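Local coordinates for protein putative phosphosugar isomerases (Salmonella typhimurium LT2, PDB 3FKJ) that is a putative phosphosugar isomerase with an SIS domain, and probably binds a sugar phosphate or a related carbohydrate derivative, at residues Arg29-Ser32 against Asp33-Lys37; Gly121-Gln125 against Pro126-Leu130; Lys85-Gly88 against Lys89-Val93. All coordinates share one frame; numbering follows the deposited sequence.

From the N terminus, the chain first makes interaction 1 (29-37), the C-terminal part of helix 22-35 and the residues that follow it. It then makes interaction 3 (85-93), which closes a tight turn leading into strand 91-97, and finally interaction 2 (121-130), which bends the chain from strand 118-123 into helix 129-132. The three follow in series, and none nests in or crosses another. Strands 91-97 and 118-123 are neighbours in the five-stranded parallel sheet, so interactions 2 and 3 belong to that sheet without touching, their nearest atoms about 5 Å apart. Interaction 1 rests against the sheet as well, with Ile34 CG2 lying 4.0 Å from Val92 CG2 of interaction 3.

Interaction 1 of 3, residues Arg29-Ser32 against Asp33-Lys37; sequences RIIS and DILGK
Four successive carbonyls, Arg29 to Ser32, receive the amide hydrogens of Asp33 to Gly36, the i to i+4 pattern of an alpha helix. The first three bonds are nearly straight, as with Ile34 N to Ile30 O at 3.0 Å and 164°. The last, Gly36 N to Ser32 O, is more bent than the other three, at 143°.

Apolar contacts follow one side of the helix. Ile30 and Ile34 run alongside each other, and Ile30 CG2 comes within 3.5 Å of Ile34 CD1. The same CD1 meets Ile31 CD1 at 4.1 Å, so one methyl group touches two isoleucines. One residue further along, Ile31 CG2 reaches Leu35 CD1 at 3.8 Å; CG2 of Ile31 stands anti to that residue's backbone N, beside the carbonyl carbon, on the side where Leu35 lies, and the two side chains cross at a slant.

Asp33 and Lys37 pair near Tyr136. Lys37 NZ forms a salt bridge with Asp33 OD2 at 3.2 Å, meeting it on the syn side and 20° out of the carboxylate plane, and that oxygen has a second partner in Tyr136 OH. Ser32 OG, elsewhere on the helix, bonds to Arg28 O and to Gln169 OE1.

The apolar side is wedged between neighbours: Ile30 and Ile34 press on strands 118-123 and 136-139 through Ile120 and Tyr136, and Ile31 and Leu35 pack on helix 155-170.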
# COMPACT_ATOMS: atom_id res chain seq x y z
N ARG A 29 -25.98 3.90 -13.57
CA ARG A 29 -26.49 5.26 -13.80
C ARG A 29 -25.42 6.31 -13.51
O ARG A 29 -25.27 7.27 -14.24
CB ARG A 29 -27.67 5.62 -12.92
CG ARG A 29 -28.92 4.79 -13.03
CD ARG A 29 -29.99 5.24 -11.97
NE ARG A 29 -29.44 5.41 -10.60
CZ ARG A 29 -28.90 6.54 -10.11
NH1 ARG A 29 -28.80 7.64 -10.85
NH2 ARG A 29 -28.43 6.55 -8.87
N ILE A 30 -24.69 6.13 -12.41
CA ILE A 30 -23.69 7.14 -12.05
C ILE A 30 -22.62 7.29 -13.14
O ILE A 30 -22.29 8.42 -13.56
CB ILE A 30 -23.10 6.90 -10.65
CG1 ILE A 30 -24.22 7.13 -9.60
CG2 ILE A 30 -21.90 7.85 -10.40
CD1 ILE A 30 -23.93 6.61 -8.23
N ILE A 31 -22.12 6.15 -13.63
CA ILE A 31 -21.02 6.15 -14.59
C ILE A 31 -21.47 6.63 -15.98
O ILE A 31 -20.71 7.35 -16.65
CB ILE A 31 -20.30 4.77 -14.64
CG1 ILE A 31 -19.74 4.41 -13.24
CG2 ILE A 31 -19.20 4.74 -15.73
CD1 ILE A 31 -18.82 5.49 -12.55
N SER A 32 -22.70 6.28 -16.40
CA SER A 32 -23.29 6.83 -17.64
C SER A 32 -23.44 8.34 -17.57
O SER A 32 -23.05 9.06 -18.51
CB SER A 32 -24.67 6.25 -17.97
OG SER A 32 -24.72 4.86 -17.74
N ASP A 33 -24.00 8.82 -16.46
CA ASP A 33 -24.17 10.26 -16.27
C ASP A 33 -22.84 11.00 -16.36
O ASP A 33 -22.72 11.99 -17.07
CB ASP A 33 -24.84 10.57 -14.93
CG ASP A 33 -25.53 11.93 -14.93
OD1 ASP A 33 -26.66 12.02 -15.45
OD2 ASP A 33 -24.94 12.90 -14.41
N ILE A 34 -21.84 10.49 -15.67
CA ILE A 34 -20.52 11.11 -15.71
C ILE A 34 -19.95 11.10 -17.13
O ILE A 34 -19.41 12.11 -17.60
CB ILE A 34 -19.56 10.40 -14.76
CG1 ILE A 34 -20.00 10.61 -13.30
CG2 ILE A 34 -18.13 10.89 -15.03
CD1 ILE A 34 -19.46 9.51 -12.31
N LEU A 35 -20.04 9.96 -17.82
CA LEU A 35 -19.50 9.88 -19.20
C LEU A 35 -20.20 10.81 -20.20
O LEU A 35 -19.60 11.21 -21.20
CB LEU A 35 -19.51 8.44 -19.72
CG LEU A 35 -18.38 7.60 -19.10
CD1 LEU A 35 -18.63 6.12 -19.26
CD2 LEU A 35 -17.02 8.00 -19.67
N GLY A 36 -21.45 11.16 -19.92
CA GLY A 36 -22.17 12.12 -20.76
C GLY A 36 -21.63 13.54 -20.63
O GLY A 36 -21.90 14.39 -21.48
N LYS A 37 -20.82 13.77 -19.58
CA LYS A 37 -20.33 15.10 -19.23
C LYS A 37 -18.79 15.26 -19.25
O LYS A 37 -18.30 16.39 -19.24
CB LYS A 37 -20.83 15.44 -17.83
CG LYS A 37 -22.34 15.51 -17.73
CD LYS A 37 -22.77 15.58 -16.30
CE LYS A 37 -24.25 15.97 -16.17
NZ LYS A 37 -24.63 16.07 -14.71

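Interaction 2 of 3, residues Gly121-Gln125 against Pro126-Leu130; sequences GLVYQ and PDTPL
Thr128 and Gln125 supply the polar part of this turn, where the threonine hydroxyl donates to the backbone carbonyl of Gln125. The separation of OG1 from Gln125 O, 2.5 Å, is unusually short, so the exact length is doubtful. The first torsion of Thr128 (chi1 50°) places OG1 between its own backbone N and carbonyl carbon, and from there it faces back across the bend.

The van der Waals contacts fall in two places. At the outer end of the bend, Thr128 CG2 lies 3.4 Å from Gln125 CB. Deeper in, Val123 and Leu130 meet at a slant, with Val123 CG1 4.0 Å from Leu130 CD2. With CG opposite its backbone N (chi1 179°), Leu130 extends this methyl over the strand, 3.9 Å from Leu122 O and 4.4 Å from Gly121 CA. Val123 CG1 also borders the threonine hydroxyl, 3.9 Å from Thr128 OG1.

Leu130 further touches Ala109 of helix 103-115. The short, weakly bonded helix 129-132, reached through this bend, forms the connection of the beta-alpha-beta unit from strand 118-123 to strand 136-139, within the parallel alpha/beta sheet of an SIS domain.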
# COMPACT_ATOMS: atom_id res chain seq x y z
N GLY A 121 -19.57 9.87 -3.74
CA GLY A 121 -19.49 9.69 -2.30
C GLY A 121 -20.29 8.50 -1.83
O GLY A 121 -21.51 8.45 -2.07
N LEU A 122 -19.61 7.56 -1.17
CA LEU A 122 -20.27 6.42 -0.50
C LEU A 122 -20.46 6.76 1.00
O LEU A 122 -19.48 7.07 1.71
CB LEU A 122 -19.44 5.14 -0.65
CG LEU A 122 -19.37 4.36 -1.98
CD1 LEU A 122 -18.86 5.21 -3.12
CD2 LEU A 122 -18.44 3.20 -1.77
N VAL A 123 -21.71 6.73 1.46
CA VAL A 123 -22.02 7.05 2.87
C VAL A 123 -22.96 6.00 3.43
O VAL A 123 -23.68 5.34 2.69
CB VAL A 123 -22.69 8.46 3.04
CG1 VAL A 123 -21.81 9.57 2.46
CG2 VAL A 123 -24.10 8.50 2.43
N TYR A 124 -22.93 5.81 4.73
CA TYR A 124 -23.94 5.00 5.40
C TYR A 124 -25.08 5.92 5.87
O TYR A 124 -26.27 5.60 5.69
CB TYR A 124 -23.33 4.22 6.57
CG TYR A 124 -24.37 3.50 7.41
CD1 TYR A 124 -25.16 2.50 6.86
CD2 TYR A 124 -24.56 3.82 8.75
CE1 TYR A 124 -26.11 1.84 7.61
CE2 TYR A 124 -25.51 3.16 9.51
CZ TYR A 124 -26.29 2.17 8.94
OH TYR A 124 -27.24 1.51 9.69
N GLN A 125 -24.70 7.06 6.44
CA GLN A 125 -25.61 8.08 6.92
C GLN A 125 -25.79 9.17 5.85
O GLN A 125 -24.81 9.83 5.52
CB GLN A 125 -25.02 8.74 8.17
CG GLN A 125 -24.96 7.85 9.40
CD GLN A 125 -26.28 7.84 10.18
OE1 GLN A 125 -27.21 8.60 9.86
NE2 GLN A 125 -26.36 6.97 11.19
N PRO A 126 -27.03 9.37 5.35
CA PRO A 126 -27.32 10.45 4.40
C PRO A 126 -27.32 11.85 5.05
O PRO A 126 -27.32 11.96 6.28
CB PRO A 126 -28.71 10.09 3.89
CG PRO A 126 -29.32 9.29 4.96
CD PRO A 126 -28.24 8.57 5.65
N ASP A 127 -27.28 12.88 4.21
CA ASP A 127 -27.20 14.28 4.65
C ASP A 127 -25.98 14.59 5.52
O ASP A 127 -25.96 15.55 6.28
CB ASP A 127 -28.47 14.71 5.40
CG ASP A 127 -29.70 14.65 4.53
OD1 ASP A 127 -29.97 13.58 3.95
OD2 ASP A 127 -30.42 15.67 4.46
N THR A 128 -24.94 13.77 5.40
CA THR A 128 -23.74 13.94 6.18
C THR A 128 -22.75 14.78 5.36
O THR A 128 -22.93 14.94 4.15
CB THR A 128 -23.23 12.58 6.62
OG1 THR A 128 -23.16 11.68 5.49
CG2 THR A 128 -24.21 12.03 7.69
N PRO A 129 -21.77 15.42 6.02
CA PRO A 129 -20.93 16.43 5.35
C PRO A 129 -20.26 16.02 4.02
O PRO A 129 -20.02 16.88 3.16
CB PRO A 129 -19.85 16.74 6.41
CG PRO A 129 -20.50 16.48 7.68
CD PRO A 129 -21.42 15.30 7.45
N LEU A 130 -19.94 14.74 3.86
CA LEU A 130 -19.34 14.27 2.61
C LEU A 130 -20.26 14.59 1.43
O LEU A 130 -19.79 14.98 0.37
CB LEU A 130 -19.03 12.77 2.68
CG LEU A 130 -18.42 12.12 1.43
CD1 LEU A 130 -17.19 12.92 1.02
CD2 LEU A 130 -18.06 10.65 1.71

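Interaction 3 of 3, residues Lys85-Gly88 against Lys89-Val93; sequences KALG and KNSVV
The flat carbonyl group of Gly88 is met over its face by Ser91: the amide N of Ser91 lies 3.0 Å from Gly88 O but stands 49° out of the carbonyl plane. The N-H...O angle of 153° still makes a sound bond, the closing bond of a type I beta turn from Gly88 to Ser91. Near the same oxygen lies Ser91 CB, 3.3 Å from Gly88 O.

A second bond crosses the turn in the other sense. Gly88 N gives its hydrogen to Ser91 OG at 3.0 Å, with OG swung beside the serine's own backbone N by its first torsion (chi1 -56°). Gly88 and Ser91 are thus linked twice, once through the backbone and once through the hydroxyl.

Around the side chains of Leu87 and Val93 the contact is apolar. Leu87 CD1 lies 3.8 Å from Ser91 CB and 3.3 Å from Val93 CG2, tighter than usual for two methyl carbons, though the exact distance is doubtful. The leucine and valine side chains cross at about a right angle, and both touch Phe79 of helix 76-81.

Asn90, at the turn's corner, bonds through OD1 to Asn39 N, and Lys85 NZ forms a salt bridge with Glu65 of the second subunit. The chemistry implies a polar double link that fixes the entry to strand 91-97, beside a buried apolar patch, while the preceding residues reach the dimer partner.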
# COMPACT_ATOMS: atom_id res chain seq x y z
N LYS A 85 -0.97 16.56 -9.48
CA LYS A 85 -1.24 17.47 -10.58
C LYS A 85 -2.07 16.79 -11.64
O LYS A 85 -2.69 17.46 -12.43
CB LYS A 85 0.05 18.02 -11.16
CG LYS A 85 0.70 19.03 -10.25
CD LYS A 85 1.95 19.62 -10.86
CE LYS A 85 2.53 20.67 -9.92
NZ LYS A 85 3.81 21.27 -10.41
N ALA A 86 -2.10 15.46 -11.66
CA ALA A 86 -2.93 14.73 -12.64
C ALA A 86 -4.41 14.84 -12.38
O ALA A 86 -5.19 14.49 -13.26
CB ALA A 86 -2.53 13.27 -12.69
N LEU A 87 -4.82 15.29 -11.19
CA LEU A 87 -6.26 15.44 -10.90
C LEU A 87 -6.89 16.60 -11.69
O LEU A 87 -6.40 17.73 -11.67
CB LEU A 87 -6.49 15.62 -9.39
CG LEU A 87 -7.94 15.69 -8.90
CD1 LEU A 87 -8.63 14.32 -8.95
CD2 LEU A 87 -7.95 16.26 -7.48
N GLY A 88 -8.01 16.33 -12.37
CA GLY A 88 -8.69 17.37 -13.11
C GLY A 88 -10.00 16.95 -13.75
O GLY A 88 -10.66 16.03 -13.28
N LYS A 89 -10.34 17.66 -14.83
CA LYS A 89 -11.64 17.61 -15.49
C LYS A 89 -12.13 16.23 -15.83
O LYS A 89 -13.31 15.96 -15.70
CB LYS A 89 -11.58 18.36 -16.81
CG LYS A 89 -12.03 19.80 -16.78
CD LYS A 89 -11.65 20.51 -18.10
CE LYS A 89 -11.78 19.60 -19.35
NZ LYS A 89 -11.81 20.35 -20.64
N ASN A 90 -11.20 15.38 -16.28
CA ASN A 90 -11.48 14.00 -16.72
C ASN A 90 -11.07 12.92 -15.70
O ASN A 90 -10.82 11.76 -16.06
CB ASN A 90 -10.83 13.77 -18.07
CG ASN A 90 -11.40 14.69 -19.15
OD1 ASN A 90 -12.62 14.79 -19.33
ND2 ASN A 90 -10.52 15.38 -19.86
N SER A 91 -11.03 13.32 -14.44
CA SER A 91 -10.83 12.42 -13.31
C SER A 91 -12.15 12.17 -12.60
O SER A 91 -13.04 13.00 -12.62
CB SER A 91 -9.86 13.02 -12.27
OG SER A 91 -8.60 13.38 -12.83
N VAL A 92 -12.25 11.00 -11.98
CA VAL A 92 -13.32 10.64 -11.07
C VAL A 92 -12.68 10.28 -9.73
O VAL A 92 -11.68 9.54 -9.66
CB VAL A 92 -14.16 9.46 -11.61
CG1 VAL A 92 -15.16 8.99 -10.55
CG2 VAL A 92 -14.86 9.87 -12.95
N VAL A 93 -13.19 10.89 -8.68
CA VAL A 93 -12.69 10.64 -7.32
C VAL A 93 -13.82 10.01 -6.53
O VAL A 93 -14.93 10.55 -6.44
CB VAL A 93 -12.13 11.92 -6.64
CG1 VAL A 93 -11.61 11.59 -5.21
CG2 VAL A 93 -11.04 12.57 -7.52